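Local atomic coordinates of Tox3 (PDB entry 6WES), a protein that acts as a secreted necrotrophic effector of a wheat-infecting fungus, probably promoting disease through recognition involving the host susceptibility gene Snn3. Residues 120-132 against 142-154. Sequence-based numbering, arbitrary orientation.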
ATOM      1  N   PRO A 120      -1.200  10.664  -9.229  1.00 17.49           N
ATOM      2  CA  PRO A 120      -1.805   9.439  -8.717  1.00 17.10           C
ATOM      3  C   PRO A 120      -3.237   9.665  -8.271  1.00 15.52           C
ATOM      4  O   PRO A 120      -3.662  10.779  -7.964  1.00 16.67           O
ATOM      5  CB  PRO A 120      -0.940   9.136  -7.497  1.00 17.48           C
ATOM      6  CG  PRO A 120      -0.580  10.479  -6.989  1.00 19.63           C
ATOM      7  CD  PRO A 120      -0.357  11.324  -8.217  1.00 19.15           C
ATOM      8  N   ASN A 121      -3.971   8.558  -8.214  1.00 16.48           N
ATOM      9  CA  ASN A 121      -5.302   8.545  -7.650  1.00 16.70           C
ATOM     10  C   ASN A 121      -5.355   7.518  -6.529  1.00 16.38           C
ATOM     11  O   ASN A 121      -4.738   6.461  -6.643  1.00 17.08           O
ATOM     12  CB  ASN A 121      -6.331   8.162  -8.714  1.00 18.89           C
ATOM     13  CG  ASN A 121      -6.347   9.142  -9.876  1.00 24.11           C
ATOM     14  OD1 ASN A 121      -6.720  10.308  -9.714  1.00 21.98           O
ATOM     15  ND2 ASN A 121      -5.902   8.684 -11.045  1.00 27.55           N
ATOM     16  N   PRO A 122      -6.077   7.794  -5.449  1.00 17.27           N
ATOM     17  CA  PRO A 122      -6.247   6.776  -4.403  1.00 14.43           C
ATOM     18  C   PRO A 122      -6.896   5.544  -4.997  1.00 13.49           C
ATOM     19  O   PRO A 122      -7.798   5.634  -5.837  1.00 15.59           O
ATOM     20  CB  PRO A 122      -7.175   7.457  -3.393  1.00 16.05           C
ATOM     21  CG  PRO A 122      -7.037   8.944  -3.697  1.00 18.27           C
ATOM     22  CD  PRO A 122      -6.809   9.036  -5.164  1.00 16.01           C
ATOM     23  N   GLN A 123      -6.403   4.383  -4.585  1.00 11.69           N
ATOM     24  CA  GLN A 123      -6.963   3.124  -5.034  1.00 12.26           C
ATOM     25  C   GLN A 123      -7.683   2.450  -3.881  1.00 10.93           C
ATOM     26  O   GLN A 123      -7.264   2.550  -2.720  1.00 10.89           O
ATOM     27  CB  GLN A 123      -5.883   2.214  -5.592  1.00 14.19           C
ATOM     28  CG  GLN A 123      -5.471   2.639  -7.006  1.00 19.46           C
ATOM     29  CD  GLN A 123      -4.556   1.621  -7.623  1.00 27.34           C
ATOM     30  OE1 GLN A 123      -3.339   1.754  -7.532  1.00 26.46           O
ATOM     31  NE2 GLN A 123      -5.124   0.581  -8.226  1.00 30.83           N
ATOM     32  N   ARG A 124      -8.768   1.772  -4.211  1.00 10.99           N
ATOM     33  CA  ARG A 124      -9.609   1.140  -3.199  1.00 10.59           C
ATOM     34  C   ARG A 124      -8.878  -0.011  -2.522  1.00 10.87           C
ATOM     35  O   ARG A 124      -8.428  -0.947  -3.203  1.00 12.43           O
ATOM     36  CB  ARG A 124     -10.873   0.602  -3.872  1.00 13.25           C
ATOM     37  CG  ARG A 124     -11.908  -0.001  -2.911  1.00 14.95           C
ATOM     38  CD  ARG A 124     -13.159  -0.502  -3.684  1.00 19.25           C
ATOM     39  NE  ARG A 124     -14.145  -1.135  -2.799  1.00 25.45           N
ATOM     40  CZ  ARG A 124     -15.440  -1.261  -3.086  1.00 30.60           C
ATOM     41  NH1 ARG A 124     -15.921  -0.805  -4.237  1.00 30.51           N
ATOM     42  NH2 ARG A 124     -16.259  -1.836  -2.216  1.00 30.60           N
ATOM     43  N   PRO A 125      -8.735   0.003  -1.202  1.00  9.61           N
ATOM     44  CA  PRO A 125      -8.135  -1.119  -0.480  1.00 10.47           C
ATOM     45  C   PRO A 125      -9.217  -2.107  -0.057  1.00 12.44           C
ATOM     46  O   PRO A 125     -10.410  -1.865  -0.237  1.00 16.05           O
ATOM     47  CB  PRO A 125      -7.557  -0.429   0.754  1.00 12.84           C
ATOM     48  CG  PRO A 125      -8.570   0.678   1.051  1.00 12.75           C
ATOM     49  CD  PRO A 125      -9.057   1.149  -0.316  1.00 11.97           C
ATOM     50  N   THR A 126      -8.783  -3.233   0.495  1.00  9.79           N
ATOM     51  CA  THR A 126      -9.690  -4.162   1.154  1.00 11.41           C
ATOM     52  C   THR A 126      -9.144  -4.494   2.532  1.00 10.90           C
ATOM     53  O   THR A 126      -7.929  -4.508   2.745  1.00 12.43           O
ATOM     54  CB  THR A 126      -9.867  -5.451   0.359  1.00 13.17           C
ATOM     55  OG1 THR A 126      -8.601  -6.114   0.205  1.00 16.24           O
ATOM     56  CG2 THR A 126     -10.477  -5.151  -1.014  1.00 18.38           C
ATOM     57  N   MET A 127     -10.033  -4.756   3.476  1.00 10.53           N
ATOM     58  CA  MET A 127      -9.647  -5.188   4.808  1.00  9.39           C
ATOM     59  C   MET A 127     -10.277  -6.538   5.078  1.00 10.25           C
ATOM     60  O   MET A 127     -11.339  -6.868   4.536  1.00 11.48           O
ATOM     61  CB  MET A 127     -10.073  -4.198   5.895  1.00 12.25           C
ATOM     62  CG  MET A 127      -9.521  -4.548   7.294  1.00 13.78           C
ATOM     63  SD  MET A 127      -9.846  -3.295   8.549  1.00 17.53           S
ATOM     64  CE  MET A 127      -8.655  -2.062   7.965  1.00 11.71           C
ATOM     65  N   HIS A 128      -9.604  -7.318   5.911  1.00 10.39           N
ATOM     66  CA  HIS A 128      -9.933  -8.706   6.166  1.00 12.49           C
ATOM     67  C   HIS A 128      -9.794  -8.933   7.663  1.00 11.89           C
ATOM     68  O   HIS A 128      -8.873  -8.397   8.280  1.00 13.23           O
ATOM     69  CB  HIS A 128      -8.944  -9.559   5.336  1.00 14.78           C
ATOM     70  CG  HIS A 128      -8.932  -9.167   3.888  1.00 14.81           C
ATOM     71  ND1 HIS A 128      -9.736  -9.786   2.960  1.00 14.86           N
ATOM     72  CD2 HIS A 128      -8.277  -8.178   3.223  1.00 14.84           C
ATOM     73  CE1 HIS A 128      -9.565  -9.216   1.779  1.00 13.60           C
ATOM     74  NE2 HIS A 128      -8.691  -8.228   1.912  1.00 14.84           N
ATOM     75  N   GLU A 129     -10.731  -9.674   8.258  1.00 11.27           N
ATOM     76  CA  GLU A 129     -10.802  -9.806   9.713  1.00 12.05           C
ATOM     77  C   GLU A 129     -10.985 -11.271  10.094  1.00 15.03           C
ATOM     78  O   GLU A 129     -11.752 -11.997   9.453  1.00 16.80           O
ATOM     79  CB  GLU A 129     -12.027  -9.002  10.261  1.00 13.72           C
ATOM     80  CG  GLU A 129     -12.310  -9.127  11.783  1.00 15.13           C
ATOM     81  CD  GLU A 129     -13.687  -8.556  12.236  1.00 17.83           C
ATOM     82  OE1 GLU A 129     -14.711  -9.099  11.810  1.00 23.91           O
ATOM     83  OE2 GLU A 129     -13.737  -7.583  13.010  1.00 16.39           O
ATOM     84  N   VAL A 130     -10.291 -11.718  11.147  1.00 13.69           N
ATOM     85  CA  VAL A 130     -10.568 -13.013  11.769  1.00 17.43           C
ATOM     86  C   VAL A 130     -10.605 -12.807  13.279  1.00 14.56           C
ATOM     87  O   VAL A 130      -9.709 -12.167  13.838  1.00 14.28           O
ATOM     88  CB  VAL A 130      -9.554 -14.107  11.342  1.00 18.05           C
ATOM     89  CG1 VAL A 130      -8.103 -13.683  11.573  1.00 19.06           C
ATOM     90  CG2 VAL A 130      -9.878 -15.477  11.987  1.00 21.88           C
ATOM     91  N   CYS A 131     -11.655 -13.295  13.932  1.00 15.54           N
ATOM     92  CA  CYS A 131     -11.820 -13.085  15.367  1.00 15.44           C
ATOM     93  C   CYS A 131     -12.032 -14.404  16.103  1.00 18.07           C
ATOM     94  O   CYS A 131     -12.626 -15.343  15.571  1.00 21.60           O
ATOM     95  CB  CYS A 131     -13.020 -12.202  15.700  1.00 19.27           C
ATOM     96  SG  CYS A 131     -12.933 -10.590  14.976  1.00 21.62           S
ATOM     97  N   ILE A 132     -11.558 -14.451  17.343  1.00 16.17           N
ATOM     98  CA  ILE A 132     -11.800 -15.586  18.227  1.00 20.18           C
ATOM     99  C   ILE A 132     -12.063 -15.064  19.635  1.00 18.07           C
ATOM    100  O   ILE A 132     -11.538 -14.024  20.048  1.00 16.13           O
ATOM    101  CB  ILE A 132     -10.610 -16.579  18.206  1.00 25.58           C
ATOM    102  CG1 ILE A 132     -10.915 -17.821  19.039  1.00 31.60           C
ATOM    103  CG2 ILE A 132      -9.341 -15.935  18.738  1.00 24.81           C
ATOM    104  CD1 ILE A 132      -9.949 -18.965  18.778  1.00 34.25           C
ATOM    105  N   VAL A 142      -6.438 -17.243   7.601  1.00 25.96           N
ATOM    106  CA  VAL A 142      -7.676 -17.134   6.827  1.00 27.28           C
ATOM    107  C   VAL A 142      -8.436 -15.938   7.392  1.00 28.62           C
ATOM    108  O   VAL A 142      -8.237 -15.555   8.545  1.00 29.57           O
ATOM    109  CB  VAL A 142      -8.511 -18.439   6.935  1.00 28.00           C
ATOM    110  CG1 VAL A 142      -9.131 -18.572   8.338  1.00 28.26           C
ATOM    111  CG2 VAL A 142      -9.586 -18.497   5.836  1.00 26.44           C
ATOM    112  N   PHE A 143      -9.317 -15.344   6.575  1.00 23.87           N
ATOM    113  CA  PHE A 143     -10.007 -14.106   6.941  1.00 19.30           C
ATOM    114  C   PHE A 143     -11.387 -14.055   6.292  1.00 21.95           C
ATOM    115  O   PHE A 143     -11.647 -14.716   5.284  1.00 26.26           O
ATOM    116  CB  PHE A 143      -9.272 -12.876   6.393  1.00 19.08           C
ATOM    117  CG  PHE A 143      -7.895 -12.638   6.968  1.00 17.14           C
ATOM    118  CD1 PHE A 143      -7.720 -11.968   8.169  1.00 16.41           C
ATOM    119  CD2 PHE A 143      -6.766 -13.048   6.268  1.00 19.33           C
ATOM    120  CE1 PHE A 143      -6.442 -11.708   8.657  1.00 17.63           C
ATOM    121  CE2 PHE A 143      -5.488 -12.804   6.748  1.00 19.68           C
ATOM    122  CZ  PHE A 143      -5.317 -12.146   7.945  1.00 20.33           C
ATOM    123  N   LEU A 144     -12.258 -13.219   6.855  1.00 15.75           N
ATOM    124  CA  LEU A 144     -13.490 -12.775   6.197  1.00 18.89           C
ATOM    125  C   LEU A 144     -13.308 -11.329   5.743  1.00 16.22           C
ATOM    126  O   LEU A 144     -12.851 -10.489   6.524  1.00 15.88           O
ATOM    127  CB  LEU A 144     -14.668 -12.825   7.177  1.00 25.59           C
ATOM    128  CG  LEU A 144     -15.178 -14.185   7.674  1.00 32.63           C
ATOM    129  CD1 LEU A 144     -16.071 -14.030   8.902  1.00 33.06           C
ATOM    130  CD2 LEU A 144     -15.929 -14.900   6.570  1.00 36.08           C
ATOM    131  N   GLU A 145     -13.694 -11.021   4.508  1.00 18.21           N
ATOM    132  CA  GLU A 145     -13.517  -9.666   4.005  1.00 18.91           C
ATOM    133  C   GLU A 145     -14.556  -8.709   4.598  1.00 18.16           C
ATOM    134  O   GLU A 145     -15.740  -9.034   4.701  1.00 19.85           O
ATOM    135  CB  GLU A 145     -13.609  -9.659   2.476  1.00 24.43           C
ATOM    136  CG  GLU A 145     -13.212  -8.340   1.832  1.00 27.02           C
ATOM    137  CD  GLU A 145     -13.028  -8.447   0.329  1.00 34.99           C
ATOM    138  OE1 GLU A 145     -12.565  -9.505  -0.151  1.00 38.13           O
ATOM    139  OE2 GLU A 145     -13.348  -7.468  -0.367  1.00 37.41           O
ATOM    140  N   CYS A 146     -14.091  -7.516   4.986  1.00 13.40           N
ATOM    141  CA  CYS A 146     -14.873  -6.412   5.522  1.00 12.93           C
ATOM    142  C   CYS A 146     -15.433  -5.561   4.384  1.00 13.95           C
ATOM    143  O   CYS A 146     -15.135  -5.789   3.212  1.00 16.10           O
ATOM    144  CB  CYS A 146     -13.965  -5.547   6.386  1.00 12.46           C
ATOM    145  SG  CYS A 146     -13.064  -6.418   7.681  1.00 12.61           S
ATOM    146  N   SER A 147     -16.250  -4.560   4.709  1.00 12.28           N
ATOM    147  CA  SER A 147     -16.656  -3.606   3.687  1.00 11.90           C
ATOM    148  C   SER A 147     -15.878  -2.302   3.830  1.00 13.08           C
ATOM    149  O   SER A 147     -15.565  -1.857   4.938  1.00 12.55           O
ATOM    150  CB  SER A 147     -18.170  -3.360   3.704  1.00 16.09           C
ATOM    151  OG  SER A 147     -18.606  -2.995   5.003  1.00 14.70           O
ATOM    152  N   THR A 148     -15.516  -1.717   2.691  1.00 12.51           N
ATOM    153  CA  THR A 148     -14.792  -0.454   2.669  1.00 11.08           C
ATOM    154  C   THR A 148     -15.815   0.673   2.762  1.00 11.40           C
ATOM    155  O   THR A 148     -16.713   0.775   1.915  1.00 16.52           O
ATOM    156  CB  THR A 148     -13.959  -0.367   1.391  1.00 13.45           C
ATOM    157  OG1 THR A 148     -13.045  -1.471   1.353  1.00 16.23           O
ATOM    158  CG2 THR A 148     -13.161   0.955   1.319  1.00 13.83           C
ATOM    159  N   ARG A 149     -15.702   1.514   3.790  1.00 10.07           N
ATOM    160  CA  ARG A 149     -16.623   2.635   3.915  1.00 10.97           C
ATOM    161  C   ARG A 149     -16.200   3.798   3.042  1.00 10.45           C
ATOM    162  O   ARG A 149     -17.040   4.412   2.388  1.00 10.50           O
ATOM    163  CB  ARG A 149     -16.750   3.086   5.360  1.00 12.42           C
ATOM    164  CG  ARG A 149     -18.109   3.786   5.499  1.00 19.04           C
ATOM    165  CD  ARG A 149     -18.221   4.563   6.727  1.00 18.32           C
ATOM    166  NE  ARG A 149     -18.235   3.688   7.882  1.00 15.66           N
ATOM    167  CZ  ARG A 149     -18.194   4.153   9.114  1.00 18.21           C
ATOM    168  NH1 ARG A 149     -18.192   5.465   9.316  1.00 17.77           N
ATOM    169  NH2 ARG A 149     -18.159   3.310  10.131  1.00 16.92           N
ATOM    170  N   THR A 150     -14.907   4.113   3.022  1.00  9.67           N
ATOM    171  CA  THR A 150     -14.411   5.213   2.211  1.00  8.75           C
ATOM    172  C   THR A 150     -12.895   5.086   2.139  1.00  9.04           C
ATOM    173  O   THR A 150     -12.289   4.357   2.922  1.00  8.99           O
ATOM    174  CB  THR A 150     -14.851   6.576   2.768  1.00 11.57           C
ATOM    175  OG1 THR A 150     -14.492   7.591   1.827  1.00 11.98           O
ATOM    176  CG2 THR A 150     -14.228   6.879   4.128  1.00 14.10           C
ATOM    177  N   TYR A 151     -12.295   5.804   1.190  1.00  9.90           N
ATOM    178  CA  TYR A 151     -10.841   5.863   1.081  1.00 10.07           C
ATOM    179  C   TYR A 151     -10.477   7.138   0.335  1.00  9.30           C
ATOM    180  O   TYR A 151     -11.298   7.699  -0.403  1.00  9.31           O
ATOM    181  CB  TYR A 151     -10.250   4.617   0.402  1.00  9.75           C
ATOM    182  CG  TYR A 151     -10.709   4.433  -1.014  1.00 10.24           C
ATOM    183  CD1 TYR A 151     -11.914   3.831  -1.296  1.00 11.62           C
ATOM    184  CD2 TYR A 151      -9.930   4.871  -2.089  1.00 12.28           C
ATOM    185  CE1 TYR A 151     -12.345   3.674  -2.600  1.00 13.47           C
ATOM    186  CE2 TYR A 151     -10.378   4.711  -3.409  1.00 13.45           C
ATOM    187  CZ  TYR A 151     -11.577   4.103  -3.632  1.00 16.16           C
ATOM    188  OH  TYR A 151     -12.063   3.915  -4.917  1.00 22.31           O
ATOM    189  N   GLY A 152      -9.244   7.599   0.518  1.00 10.01           N
ATOM    190  CA  GLY A 152      -8.829   8.813  -0.166  1.00  9.90           C
ATOM    191  C   GLY A 152      -7.449   9.238   0.270  1.00 11.40           C
ATOM    192  O   GLY A 152      -6.771   8.510   0.997  1.00 10.66           O
ATOM    193  N   ALA A 153      -7.022  10.394  -0.227  1.00 12.69           N
ATOM    194  CA  ALA A 153      -5.693  10.897   0.093  1.00 12.54           C
ATOM    195  C   ALA A 153      -5.597  11.275   1.566  1.00 12.99           C
ATOM    196  O   ALA A 153      -6.588  11.608   2.216  1.00 16.30           O
ATOM    197  CB  ALA A 153      -5.413  12.134  -0.762  1.00 16.48           C
ATOM    198  N   ILE A 154      -4.385  11.218   2.099  1.00 15.81           N
ATOM    199  CA  ILE A 154      -4.146  11.691   3.461  1.00 14.41           C
ATOM    200  C   ILE A 154      -3.983  13.204   3.415  1.00 15.80           C
ATOM    201  O   ILE A 154      -3.179  13.700   2.612  1.00 19.49           O
ATOM    202  CB  ILE A 154      -2.905  11.029   4.043  1.00 14.73           C
ATOM    203  CG1 ILE A 154      -3.106   9.511   4.140  1.00 15.34           C
ATOM    204  CG2 ILE A 154      -2.590  11.622   5.421  1.00 14.47           C
ATOM    205  CD1 ILE A 154      -1.845   8.762   4.621  1.00 14.81           C
TER
HETATM  206  O   HOH W   1     -13.094  -2.824  -1.227  1.00 25.72           O
HETATM  207  O   HOH W   2     -16.094  -3.002   0.239  1.00 29.56           O
HETATM  208  O   HOH W   3     -12.831  -4.450   2.261  1.00 21.68           O
HETATM  209  O   HOH W   4     -10.704 -12.610   2.973  1.00 21.06           O
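Antiparallel pairing holds E129 to L144 by two backbone hydrogen bonds, E129 N to L144 O and L144 N to E129 O, each 2.9 Å, and C146 N adds a nearly straight third to M127 O (170°). Beyond C146 waters bridge the segments: one molecule accepts from M127 N and donates to C146 O, while two others join R124 NE to T148 OG1 and R124 NH2 to T148 N. This is a beta hairpin whose strands part beyond C146, with water between them, here within the antiparallel beta barrel of the effector, where a disulfide from C146 to C17 ties the second strand to the loop after strand 2-16. On the paired part, H128 and E145 lie side by side, H128 CE1 3.6 Å from E145 OE1 with ring and carboxylate planes 64° apart; H128 NE2 is hydrogen-bonded to T126 OG1 (2.7 Å), which helps hold the ring's rotation. F143 CB packs against H128 CB at 3.5 Å, and V130 CG1 meets F143 CD1. Farther along, where 120-125 is loop, Y151 makes the contact: its CG sits between backbone N and carbonyl carbon (chi1 62°), laying one ring face against R124 CA, a CH-pi contact 3.6 Å from the centroid, while P125 CD touches Y151 CB.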